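Local coordinates for DUF2235 domain-containing protein (Pseudomonas aeruginosa, PDB 4O5P) that is a type VI secretion effector that probably hydrolyses membrane phospholipids with an alpha/beta-hydrolase catalytic domain, at residues Y159-S164 with P224-M229; A302-R307 with K782-G787; V335-Q340 with N458-Q463; S450-T455 with Q648-A653; A632-H635 with A640-R643. All blocks are in the same frame, centred on the assembly; numbering follows the deposited sequence.

Contact 1 (Y159-S164 with P224-M229); sequences YTLLKS and PHILAM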
# COMPACT_ATOMS: atom_id res chain seq x y z
N TYR A 159 16.53 18.30 -16.23
CA TYR A 159 15.90 19.60 -16.49
C TYR A 159 16.71 20.70 -15.84
O TYR A 159 16.84 21.79 -16.41
CB TYR A 159 14.47 19.66 -15.96
CG TYR A 159 13.74 20.93 -16.37
CD1 TYR A 159 13.83 22.09 -15.59
CD2 TYR A 159 12.97 20.98 -17.52
CE1 TYR A 159 13.16 23.25 -15.97
CE2 TYR A 159 12.30 22.12 -17.90
CZ TYR A 159 12.41 23.25 -17.12
OH TYR A 159 11.74 24.39 -17.50
N THR A 160 17.23 20.43 -14.65
CA THR A 160 18.01 21.43 -13.95
C THR A 160 19.18 21.90 -14.82
O THR A 160 19.41 23.10 -14.96
CB THR A 160 18.52 20.92 -12.60
OG1 THR A 160 17.39 20.59 -11.77
CG2 THR A 160 19.34 21.98 -11.91
N LEU A 161 19.88 20.95 -15.44
CA LEU A 161 21.09 21.26 -16.21
C LEU A 161 20.83 21.65 -17.67
O LEU A 161 21.43 22.59 -18.17
CB LEU A 161 22.07 20.08 -16.15
CG LEU A 161 22.52 19.71 -14.73
CD1 LEU A 161 23.28 18.39 -14.69
CD2 LEU A 161 23.36 20.82 -14.15
N LEU A 162 19.93 20.93 -18.34
CA LEU A 162 19.77 21.08 -19.78
C LEU A 162 18.47 21.74 -20.24
O LEU A 162 18.26 21.90 -21.45
CB LEU A 162 19.91 19.71 -20.45
CG LEU A 162 21.35 19.20 -20.57
CD1 LEU A 162 21.42 17.71 -20.26
CD2 LEU A 162 21.87 19.49 -21.97
N LYS A 163 17.60 22.09 -19.30
CA LYS A 163 16.34 22.77 -19.62
C LYS A 163 15.40 21.98 -20.56
O LYS A 163 14.59 22.57 -21.29
CB LYS A 163 16.60 24.17 -20.18
CG LYS A 163 17.49 25.02 -19.29
CD LYS A 163 17.01 25.05 -17.84
CE LYS A 163 17.97 25.83 -16.96
NZ LYS A 163 17.57 25.84 -15.51
N SER A 164 15.52 20.66 -20.54
CA SER A 164 14.55 19.80 -21.19
C SER A 164 14.23 18.67 -20.22
O SER A 164 14.94 18.46 -19.24
CB SER A 164 15.11 19.23 -22.50
OG SER A 164 16.35 18.59 -22.27
N PRO A 224 23.81 28.84 -11.89
CA PRO A 224 23.93 28.53 -10.46
C PRO A 224 24.78 27.28 -10.17
O PRO A 224 24.74 26.33 -10.96
CB PRO A 224 22.48 28.26 -10.03
CG PRO A 224 21.61 28.52 -11.28
CD PRO A 224 22.53 28.36 -12.44
N HIS A 225 25.53 27.29 -9.07
CA HIS A 225 26.22 26.08 -8.61
C HIS A 225 25.19 25.10 -8.03
O HIS A 225 24.56 25.40 -7.02
CB HIS A 225 27.26 26.40 -7.54
CG HIS A 225 28.52 27.02 -8.06
ND1 HIS A 225 28.54 27.90 -9.13
CD2 HIS A 225 29.81 26.91 -7.65
CE1 HIS A 225 29.78 28.29 -9.35
NE2 HIS A 225 30.57 27.71 -8.47
N ILE A 226 25.05 23.93 -8.66
CA ILE A 226 24.13 22.90 -8.17
C ILE A 226 24.72 22.18 -6.97
O ILE A 226 25.78 21.56 -7.08
CB ILE A 226 23.77 21.89 -9.28
CG1 ILE A 226 23.25 22.62 -10.51
CG2 ILE A 226 22.74 20.90 -8.78
CD1 ILE A 226 22.15 23.61 -10.21
N LEU A 227 24.03 22.24 -5.83
CA LEU A 227 24.62 21.84 -4.56
C LEU A 227 24.27 20.45 -4.07
O LEU A 227 25.14 19.71 -3.60
CB LEU A 227 24.23 22.84 -3.48
CG LEU A 227 24.88 24.22 -3.59
CD1 LEU A 227 24.39 25.12 -2.48
CD2 LEU A 227 26.39 24.06 -3.54
N ALA A 228 22.99 20.09 -4.13
CA ALA A 228 22.55 18.83 -3.54
C ALA A 228 21.18 18.43 -4.04
O ALA A 228 20.51 19.19 -4.76
CB ALA A 228 22.52 18.92 -2.00
N MSE A 229 20.78 17.23 -3.63
CA MSE A 229 19.46 16.73 -3.91
C MSE A 229 18.81 16.28 -2.63
O MSE A 229 19.34 15.42 -1.93
CB MSE A 229 19.54 15.59 -4.91
CG MSE A 229 19.85 16.13 -6.27
SE MSE A 229 19.76 14.94 -7.72
CE MSE A 229 18.19 13.82 -7.25

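Contact 2 (A302-R307 with K782-G787); sequences ADDTMR and KVEQIG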
# COMPACT_ATOMS: atom_id res chain seq x y z
N ALA A 302 9.43 -6.48 -2.33
CA ALA A 302 9.24 -5.98 -0.97
C ALA A 302 9.97 -6.79 0.09
O ALA A 302 10.20 -6.29 1.20
CB ALA A 302 7.74 -5.93 -0.62
N ASP A 303 10.31 -8.04 -0.24
CA ASP A 303 11.09 -8.89 0.67
C ASP A 303 12.39 -8.20 1.02
O ASP A 303 13.11 -7.74 0.13
CB ASP A 303 11.38 -10.23 0.01
CG ASP A 303 10.14 -11.06 -0.18
OD1 ASP A 303 9.39 -11.24 0.80
OD2 ASP A 303 9.90 -11.54 -1.31
N ASP A 304 12.66 -8.10 2.32
CA ASP A 304 13.88 -7.45 2.83
C ASP A 304 14.08 -6.00 2.39
O ASP A 304 15.17 -5.44 2.56
CB ASP A 304 15.12 -8.29 2.52
CG ASP A 304 15.05 -9.67 3.14
OD1 ASP A 304 14.20 -9.90 4.03
OD2 ASP A 304 15.86 -10.54 2.73
N THR A 305 13.04 -5.37 1.86
CA THR A 305 13.12 -3.96 1.47
C THR A 305 12.12 -3.06 2.22
O THR A 305 12.03 -1.86 1.96
CB THR A 305 13.01 -3.79 -0.06
OG1 THR A 305 11.79 -4.38 -0.53
CG2 THR A 305 14.19 -4.48 -0.76
N MSE A 306 11.38 -3.63 3.16
CA MSE A 306 10.47 -2.81 3.95
C MSE A 306 11.22 -2.16 5.10
O MSE A 306 10.83 -1.10 5.60
CB MSE A 306 9.31 -3.65 4.48
CG MSE A 306 8.38 -4.16 3.36
SE MSE A 306 7.63 -2.65 2.38
CE MSE A 306 8.83 -2.70 0.86
N ARG A 307 12.26 -2.84 5.56
CA ARG A 307 13.12 -2.35 6.63
C ARG A 307 13.66 -0.98 6.24
O ARG A 307 14.24 -0.83 5.17
CB ARG A 307 14.28 -3.33 6.79
CG ARG A 307 15.11 -3.11 8.01
CD ARG A 307 16.45 -3.86 7.88
NE ARG A 307 17.35 -3.35 8.90
CZ ARG A 307 17.37 -3.79 10.15
NH1 ARG A 307 16.56 -4.78 10.52
NH2 ARG A 307 18.21 -3.26 11.03
N LYS A 782 12.35 -17.72 7.05
CA LYS A 782 11.91 -18.87 6.26
C LYS A 782 11.82 -18.56 4.76
O LYS A 782 12.16 -19.40 3.92
CB LYS A 782 10.54 -19.38 6.75
CG LYS A 782 10.53 -19.92 8.18
CD LYS A 782 11.34 -21.21 8.32
CE LYS A 782 11.34 -21.71 9.76
NZ LYS A 782 11.97 -23.04 9.90
N VAL A 783 11.33 -17.37 4.42
CA VAL A 783 11.20 -16.97 3.02
C VAL A 783 12.60 -16.91 2.41
O VAL A 783 12.84 -17.45 1.32
CB VAL A 783 10.46 -15.62 2.85
CG1 VAL A 783 10.73 -15.03 1.48
CG2 VAL A 783 8.94 -15.80 3.06
N GLU A 784 13.53 -16.28 3.13
CA GLU A 784 14.94 -16.22 2.68
C GLU A 784 15.50 -17.63 2.51
O GLU A 784 16.10 -17.95 1.47
CB GLU A 784 15.79 -15.43 3.68
CG GLU A 784 17.06 -14.79 3.09
CD GLU A 784 18.17 -15.79 2.80
OE1 GLU A 784 19.12 -15.43 2.06
OE2 GLU A 784 18.10 -16.93 3.33
N GLN A 785 15.32 -18.47 3.52
CA GLN A 785 15.87 -19.83 3.51
C GLN A 785 15.36 -20.65 2.33
O GLN A 785 16.11 -21.40 1.69
CB GLN A 785 15.56 -20.54 4.83
CG GLN A 785 16.00 -22.00 4.87
CD GLN A 785 15.79 -22.65 6.21
OE1 GLN A 785 15.20 -22.06 7.13
NE2 GLN A 785 16.27 -23.88 6.35
N ILE A 786 14.07 -20.49 2.03
CA ILE A 786 13.49 -21.24 0.92
C ILE A 786 14.05 -20.71 -0.38
O ILE A 786 14.41 -21.48 -1.28
CB ILE A 786 11.96 -21.15 0.94
CG1 ILE A 786 11.42 -21.82 2.20
CG2 ILE A 786 11.37 -21.79 -0.30
CD1 ILE A 786 9.96 -21.50 2.45
N GLY A 787 14.15 -19.38 -0.50
CA GLY A 787 14.65 -18.77 -1.71
C GLY A 787 16.08 -19.19 -2.04
O GLY A 787 16.49 -19.13 -3.19

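Contact 3 (V335-Q340 with N458-Q463); sequences VSCHEQ and NAWQAQ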
# COMPACT_ATOMS: atom_id res chain seq x y z
N VAL A 335 -0.44 4.54 11.07
CA VAL A 335 -1.04 3.22 10.80
C VAL A 335 -2.48 3.09 11.31
O VAL A 335 -2.87 3.73 12.28
CB VAL A 335 -0.16 2.08 11.38
CG1 VAL A 335 1.32 2.27 10.98
CG2 VAL A 335 -0.26 2.02 12.89
N SER A 336 -3.27 2.26 10.62
CA SER A 336 -4.66 1.97 11.00
C SER A 336 -4.73 0.93 12.12
O SER A 336 -4.07 -0.10 12.04
CB SER A 336 -5.40 1.44 9.76
OG SER A 336 -6.58 0.72 10.09
N CYS A 337 -5.53 1.19 13.16
CA CYS A 337 -5.73 0.22 14.23
C CYS A 337 -6.84 -0.80 13.94
O CYS A 337 -6.86 -1.89 14.52
CB CYS A 337 -6.11 0.94 15.53
SG CYS A 337 -4.78 1.91 16.21
N HIS A 338 -7.77 -0.42 13.07
CA HIS A 338 -9.00 -1.20 12.88
C HIS A 338 -9.08 -1.99 11.57
O HIS A 338 -10.04 -2.75 11.37
CB HIS A 338 -10.22 -0.30 13.06
CG HIS A 338 -10.23 0.40 14.38
ND1 HIS A 338 -10.23 1.77 14.50
CD2 HIS A 338 -10.16 -0.10 15.64
CE1 HIS A 338 -10.18 2.09 15.78
NE2 HIS A 338 -10.13 0.97 16.49
N GLU A 339 -8.08 -1.86 10.70
CA GLU A 339 -8.03 -2.68 9.47
C GLU A 339 -7.80 -4.15 9.83
O GLU A 339 -7.02 -4.44 10.75
CB GLU A 339 -6.91 -2.20 8.53
CG GLU A 339 -6.75 -3.02 7.24
CD GLU A 339 -8.02 -3.09 6.39
OE1 GLU A 339 -8.63 -2.03 6.11
OE2 GLU A 339 -8.41 -4.21 5.98
N GLN A 340 -8.46 -5.08 9.13
CA GLN A 340 -8.42 -6.50 9.47
C GLN A 340 -8.40 -7.43 8.24
O GLN A 340 -8.32 -8.65 8.39
CB GLN A 340 -9.65 -6.89 10.33
CG GLN A 340 -9.65 -6.41 11.78
CD GLN A 340 -10.89 -6.87 12.53
OE1 GLN A 340 -11.99 -6.33 12.33
NE2 GLN A 340 -10.74 -7.90 13.36
N ASN A 458 -10.59 13.21 18.92
CA ASN A 458 -9.99 13.36 20.23
C ASN A 458 -10.61 12.46 21.31
O ASN A 458 -9.94 12.08 22.26
CB ASN A 458 -9.97 14.83 20.65
CG ASN A 458 -9.02 15.66 19.79
OD1 ASN A 458 -8.01 15.15 19.30
ND2 ASN A 458 -9.34 16.94 19.61
N ALA A 459 -11.88 12.10 21.17
CA ALA A 459 -12.46 11.15 22.14
C ALA A 459 -11.77 9.79 21.97
O ALA A 459 -11.37 9.13 22.96
CB ALA A 459 -13.96 11.03 21.96
N TRP A 460 -11.63 9.38 20.71
CA TRP A 460 -10.85 8.19 20.46
C TRP A 460 -9.42 8.31 21.01
O TRP A 460 -8.93 7.43 21.72
CB TRP A 460 -10.80 7.86 18.96
CG TRP A 460 -10.04 6.61 18.72
CD1 TRP A 460 -10.53 5.33 18.76
CD2 TRP A 460 -8.64 6.50 18.48
NE1 TRP A 460 -9.52 4.44 18.52
CE2 TRP A 460 -8.34 5.13 18.34
CE3 TRP A 460 -7.60 7.43 18.33
CZ2 TRP A 460 -7.05 4.66 18.07
CZ3 TRP A 460 -6.32 6.97 18.08
CH2 TRP A 460 -6.06 5.59 17.94
N GLN A 461 -8.76 9.41 20.70
CA GLN A 461 -7.36 9.57 21.07
C GLN A 461 -7.19 9.47 22.58
O GLN A 461 -6.23 8.86 23.06
CB GLN A 461 -6.84 10.92 20.57
CG GLN A 461 -5.33 11.04 20.62
CD GLN A 461 -4.79 11.39 21.99
OE1 GLN A 461 -5.48 12.01 22.81
NE2 GLN A 461 -3.56 10.98 22.26
N ALA A 462 -8.14 10.06 23.30
CA ALA A 462 -8.10 10.08 24.75
C ALA A 462 -8.39 8.73 25.41
O ALA A 462 -7.85 8.46 26.48
CB ALA A 462 -9.02 11.18 25.30
N GLN A 463 -9.23 7.89 24.80
CA GLN A 463 -9.48 6.57 25.41
C GLN A 463 -8.40 5.54 25.08
O GLN A 463 -8.30 4.50 25.73
CB GLN A 463 -10.83 5.99 24.99
CG GLN A 463 -10.98 5.74 23.49
CD GLN A 463 -10.43 4.39 23.03
OE1 GLN A 463 -10.55 3.37 23.73
NE2 GLN A 463 -9.81 4.38 21.85

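Contact 4 (S450-T455 with Q648-A653); sequences SEELAT and QEKLVA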
# COMPACT_ATOMS: atom_id res chain seq x y z
N SER A 450 -13.40 19.70 10.43
CA SER A 450 -14.47 20.37 11.17
C SER A 450 -14.27 20.12 12.65
O SER A 450 -13.57 19.18 13.05
CB SER A 450 -15.83 19.85 10.71
OG SER A 450 -16.08 18.56 11.22
N GLU A 451 -14.87 20.95 13.50
CA GLU A 451 -14.66 20.75 14.92
C GLU A 451 -15.36 19.49 15.41
O GLU A 451 -14.92 18.88 16.38
CB GLU A 451 -15.01 22.00 15.75
CG GLU A 451 -16.47 22.19 16.08
CD GLU A 451 -16.70 23.32 17.08
OE1 GLU A 451 -15.84 24.24 17.15
OE2 GLU A 451 -17.72 23.29 17.80
N GLU A 452 -16.44 19.07 14.75
CA GLU A 452 -17.13 17.84 15.15
C GLU A 452 -16.18 16.65 14.95
O GLU A 452 -16.00 15.81 15.85
CB GLU A 452 -18.41 17.66 14.33
CG GLU A 452 -19.23 16.42 14.65
CD GLU A 452 -20.55 16.38 13.85
OE1 GLU A 452 -21.53 17.01 14.29
OE2 GLU A 452 -20.61 15.72 12.77
N LEU A 453 -15.54 16.63 13.78
CA LEU A 453 -14.52 15.64 13.49
C LEU A 453 -13.40 15.69 14.52
O LEU A 453 -13.06 14.67 15.11
CB LEU A 453 -13.97 15.83 12.06
CG LEU A 453 -12.78 14.94 11.69
CD1 LEU A 453 -13.15 13.47 11.81
CD2 LEU A 453 -12.19 15.26 10.31
N ALA A 454 -12.86 16.88 14.78
CA ALA A 454 -11.78 16.99 15.77
C ALA A 454 -12.19 16.43 17.13
O ALA A 454 -11.43 15.72 17.78
CB ALA A 454 -11.32 18.43 15.91
N THR A 455 -13.41 16.74 17.56
CA THR A 455 -13.90 16.33 18.86
C THR A 455 -14.01 14.80 18.97
O THR A 455 -13.59 14.20 19.97
CB THR A 455 -15.27 16.94 19.10
OG1 THR A 455 -15.13 18.35 19.34
CG2 THR A 455 -15.93 16.30 20.30
N GLN A 648 -19.69 8.26 26.47
CA GLN A 648 -19.14 7.48 25.36
C GLN A 648 -19.74 7.90 24.02
O GLN A 648 -19.55 7.22 23.02
CB GLN A 648 -19.38 5.98 25.58
CG GLN A 648 -18.72 5.42 26.86
CD GLN A 648 -17.21 5.54 26.86
OE1 GLN A 648 -16.61 6.13 27.78
NE2 GLN A 648 -16.57 4.97 25.85
N GLU A 649 -20.45 9.03 24.01
CA GLU A 649 -21.24 9.42 22.85
C GLU A 649 -20.36 9.77 21.67
O GLU A 649 -20.60 9.33 20.55
CB GLU A 649 -22.14 10.62 23.18
CG GLU A 649 -23.24 10.31 24.18
CD GLU A 649 -22.73 10.29 25.62
OE1 GLU A 649 -21.72 10.96 25.93
OE2 GLU A 649 -23.34 9.57 26.44
N LYS A 650 -19.35 10.58 21.93
CA LYS A 650 -18.49 11.06 20.87
C LYS A 650 -17.73 9.90 20.22
O LYS A 650 -17.57 9.87 19.00
CB LYS A 650 -17.57 12.17 21.39
CG LYS A 650 -18.27 13.53 21.52
CD LYS A 650 -18.97 13.91 20.21
CE LYS A 650 -19.43 15.39 20.18
NZ LYS A 650 -20.04 15.77 18.87
N LEU A 651 -17.33 8.92 21.03
CA LEU A 651 -16.64 7.73 20.54
C LEU A 651 -17.53 6.87 19.64
O LEU A 651 -17.17 6.55 18.47
CB LEU A 651 -16.12 6.92 21.72
CG LEU A 651 -15.32 5.66 21.39
CD1 LEU A 651 -14.06 6.02 20.57
CD2 LEU A 651 -14.94 4.90 22.66
N VAL A 652 -18.71 6.50 20.16
CA VAL A 652 -19.69 5.75 19.38
C VAL A 652 -20.05 6.49 18.07
O VAL A 652 -20.15 5.87 17.02
CB VAL A 652 -20.97 5.39 20.19
CG1 VAL A 652 -21.99 4.67 19.30
CG2 VAL A 652 -20.63 4.49 21.37
N ALA A 653 -20.20 7.81 18.14
CA ALA A 653 -20.49 8.60 16.94
C ALA A 653 -19.34 8.59 15.93
O ALA A 653 -19.57 8.62 14.72
CB ALA A 653 -20.87 10.03 17.30

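Contact 5 (A632-H635 with A640-R643); sequences ARYH and APDR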
# COMPACT_ATOMS: atom_id res chain seq x y z
N ALA A 632 -16.73 -7.74 26.73
CA ALA A 632 -16.42 -6.96 27.92
C ALA A 632 -16.46 -5.46 27.65
O ALA A 632 -17.14 -4.75 28.32
CB ALA A 632 -15.11 -7.39 28.57
N ARG A 633 -15.80 -5.03 26.59
CA ARG A 633 -15.88 -3.64 26.15
C ARG A 633 -17.26 -3.17 25.75
O ARG A 633 -17.62 -2.11 26.06
CB ARG A 633 -14.86 -3.29 25.07
CG ARG A 633 -14.86 -1.83 24.74
CD ARG A 633 -13.97 -1.06 25.69
NE ARG A 633 -13.94 0.36 25.49
CZ ARG A 633 -12.92 1.08 25.04
NH1 ARG A 633 -11.79 0.54 24.68
NH2 ARG A 633 -13.07 2.38 24.95
N TYR A 634 -18.03 -4.01 25.10
CA TYR A 634 -19.41 -3.73 24.84
C TYR A 634 -20.12 -3.22 26.06
O TYR A 634 -20.84 -2.31 25.95
CB TYR A 634 -20.19 -4.94 24.34
CG TYR A 634 -21.70 -4.76 24.27
CD1 TYR A 634 -22.30 -4.19 23.20
CD2 TYR A 634 -22.48 -5.13 25.32
CE1 TYR A 634 -23.66 -4.07 23.12
CE2 TYR A 634 -23.83 -4.99 25.27
CZ TYR A 634 -24.43 -4.45 24.17
OH TYR A 634 -25.74 -4.34 24.16
N HIS A 635 -19.96 -3.92 27.16
CA HIS A 635 -20.65 -3.51 28.40
C HIS A 635 -20.23 -2.16 29.01
O HIS A 635 -20.90 -1.65 29.90
CB HIS A 635 -20.61 -4.61 29.45
CG HIS A 635 -21.33 -5.85 29.02
ND1 HIS A 635 -22.69 -5.87 28.78
CD2 HIS A 635 -20.89 -7.10 28.75
CE1 HIS A 635 -23.05 -7.08 28.40
NE2 HIS A 635 -21.97 -7.84 28.36
N ALA A 640 -27.28 -0.55 27.46
CA ALA A 640 -28.21 -1.56 26.97
C ALA A 640 -28.22 -1.46 25.45
O ALA A 640 -27.59 -0.55 24.91
CB ALA A 640 -29.60 -1.32 27.55
N PRO A 641 -28.91 -2.39 24.77
CA PRO A 641 -29.10 -2.24 23.32
C PRO A 641 -29.50 -0.83 22.89
O PRO A 641 -30.40 -0.22 23.48
CB PRO A 641 -30.22 -3.24 23.03
CG PRO A 641 -29.94 -4.36 23.99
CD PRO A 641 -29.34 -3.72 25.23
N ASP A 642 -28.82 -0.32 21.87
CA ASP A 642 -29.04 1.03 21.35
C ASP A 642 -28.90 2.17 22.35
O ASP A 642 -29.34 3.28 22.07
CB ASP A 642 -30.41 1.14 20.68
CG ASP A 642 -30.31 1.08 19.21
OD1 ASP A 642 -30.20 -0.04 18.69
OD2 ASP A 642 -30.32 2.16 18.56
N ARG A 643 -28.30 1.90 23.50
CA ARG A 643 -28.12 2.93 24.51
C ARG A 643 -26.66 3.11 24.91
O ARG A 643 -26.13 2.36 25.74
CB ARG A 643 -28.96 2.63 25.75
CG ARG A 643 -30.45 2.79 25.54
CD ARG A 643 -31.20 2.43 26.81
NE ARG A 643 -32.54 3.00 26.81
CZ ARG A 643 -33.21 3.32 27.91
NH1 ARG A 643 -32.68 3.11 29.10
NH2 ARG A 643 -34.43 3.85 27.81

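Contact 1 (Y159-S164 with P224-M229)
Ile226, at the start of strand 225-236, meets Thr160 and Leu161 on the last turn of helix 139-162. This is the helix-on-sheet packing of an alpha/beta-hydrolase core, and the strand runs on toward what is probably the nucleophile elbow. The CB of Ile226 projects toward the helix, and from there the CG1 branch does the touching: CG1 stands anti to the carbonyl carbon (chi1 -53°) and continues in the direction of the helix. CG1 comes against one methyl of Leu161, with Leu161 CD2 4.1 Å from CG1 of Ile226; these two side chains pass each other at a slant. One bond further, the terminal CD1 of Ile226 points at Thr160, and the two side chains meet tip to tip, Ile226 CD1 lying 3.7 Å from Thr160 CG2. The same rotation of the threonine that puts CG2 here lets its OG1 hydrogen-bond back to the carbonyl of Ala156 in the same helix. Leu214 and Arg217 of helix 195-219 touch both Ile226 and Leu161, and Lys63 of the adjacent strand 62-71 touches both Thr160 and Ile226. Beside this apolar seam Lys163, the first residue beyond the helical turn, folds its chain back, and its NZ makes a weak hydrogen bond, 3.3 Å long, to Thr160 O.

Contact 2 (A302-R307 with K782-G787)
Two acidic side chains of the loop 302-307, Asp303 and Asp304, face Val783 and Glu784 on helix 779-787. The van der Waals part is slight. OD1 of Asp303 rests 4.1 Å from CG1 of Val783, the two side chains crossing at about a right angle; with chi1 of 162° this methyl is the one set anti to the valine's backbone N. Alongside, OD2 of Asp304 comes within 4.4 Å of the methylene carbon CG of Glu784, so it is the aliphatic part of the glutamate that is approached. The electrostatic part is unfavourable if anything: OD2 of Asp304 and OE1 of Glu784 remain 5.9 Å apart, a separation at which like charges would be eased by solvent at this surface position. Backbone bonding shapes the acidic corner, since Thr305 N donates to Ala302 O (3.1 Å) across a turn in which Asp304 takes a positive phi of 57°. A loop of the catalytic region is thus brought against a helix of the C-terminal region. Behind the loop, Thr305 and Met306, a selenomethionine, pack on helix 238-254, while behind helix 779-787 Ile786 lies on Val699 and Thr702 of strand 697-702 and on Leu772 of helix 767-772.

Contact 3 (V335-Q340 with N458-Q463)
Cys337, just past the end of strand 331-336, faces Trp460 of helix 451-463 with their CA atoms still 11.3 Å apart, a gap that side chains must span. The indole does most of the reaching: its CG is anti to the backbone N (chi1 -178°), which carries the ring system away from the helix and toward the loop. The ring system then meets two neighbours. The sulfur of Cys337 sits at the edge of the six-membered ring, with SG 4.0 Å from CZ2 of Trp460, a sulfur-aromatic contact close to the ring plane. His338 comes to the pyrrole side, where its CE1 lies 3.7 Å from NE1 of Trp460; seen from the imidazole, NE1 is at the ring edge and in plane, yet the two rings meet obliquely, their planes at 82°. A shared acceptor explains the pairing, for Trp460 NE1 and His338 NE2 both bond to OE1 of Glu476. With ND1 of His338 accepting a hydrogen bond from Gly377 N, the imidazole is gripped at both nitrogens and its rotation is fixed. Above one face of the indole lies NE2 of Gln463, which also donates to Trp460 O (3.2 Å). Ser336, one residue before Cys337, forms an ST motif, its OG accepting from Glu339 N. Its backbone N bonds to Asp281, which places this loop beside the probable Ser-His-Asp triad of an alpha/beta-hydrolase.

Contact 4 (S450-T455 with Q648-A653)
Lys650 and Thr455 touch where helix 649-657 draws up beside helix 451-463, their CA atoms 7.3 Å apart. The second segment opens with Gln648 at the N-cap position, its side chain resting on Leu637 of helix 616-637. Past Glu649, Lys650 makes the contact. Its chain is bent at chi2 (-52°), a kink that lays the methylenes across the threonine methyl: CG2 of Thr455 is 3.6 Å from CE of Lys650 and 3.8 Å from CG of the same lysine. The ammonium group ends beside Glu452, with Lys650 NZ 5.0 Å from Glu452 OE1, too far for a salt bridge, although some mutual attraction is likely. The partner surface is the first part of a capped helix in the C-terminal region: Ser450 is the N-cap, its OG accepting from Leu453 N in a nearly straight bond (168°). Thr455 is turned so that OG1 returns to Glu451 O, which thereby takes two donors, Thr455 OG1 and Thr455 N, from opposite faces of its plane, leaving the methyl for the lysine. The side chain of Leu651 starts away from 450-455 and touches Trp460, Leu479 and Leu637. Val652 follows on Leu637 and Arg487, and Ala653 touches Arg456 of helix 451-463.

Contact 5 (A632-H635 with A640-R643)
The phenol ring of Tyr634 directs its hydroxyl at the pyrrolidine of Pro641, while the imidazole of the next residue, His635, lies at its edge. CE1 of His635 is in the plane of the tyrosine ring; conversely, CD2 of Tyr634 stands 3.5 Å above one face of the imidazole of His635, offset toward its rim. Phe638, just past the end of helix 616-637, meets the phenol with the two planes inclined by about 30°, and Ile485 and Asp486 of helix 469-487 touch it as well. Tyr634 has CG anti to the backbone N (chi1 170°), and this throws the ring off helix 616-637 toward the loop that follows. There the side chains of Tyr634 and Pro641 cross at about a right angle: OH of Tyr634 is 3.8 Å from CD of Pro641, and the same oxygen is 4.0 Å from the carbonyl carbon C of Ala640. Ala640 to Arg643 form a type II beta turn, closed by Arg643 N bonding to Ala640 O (2.9 Å). Asp642 holds the turn to the body of the protein, its backbone N bonded to Asp486 and its OD1 in a salt bridge with Lys495. Because the proline nitrogen carries no hydrogen, it has nothing to donate to the phenol oxygen, and the contact between Tyr634 and the turn rests on van der Waals touching alone.

Contacts 3, 4 and 5 form one cluster. Contacts 3 and 4 have centres 12 Å apart and share helix 451-463, where Ala459 and Trp460 pack on Lys650 and Leu651; contact 5 joins them through Arg633, whose NH2 probably bonds to Gln463 OE1. Contact 1 stands at the far side, its centre about 63 Å from that of contact 5, yet it reaches the same mixed sheet as contact 3. Along the chain contact 1 closes first, and the span between the segments of contact 2 then encloses the other three. Contacts 2 and 3 each pair the catalytic region with the C-terminal region, so these two regions meet at separate places around the hydrolase core.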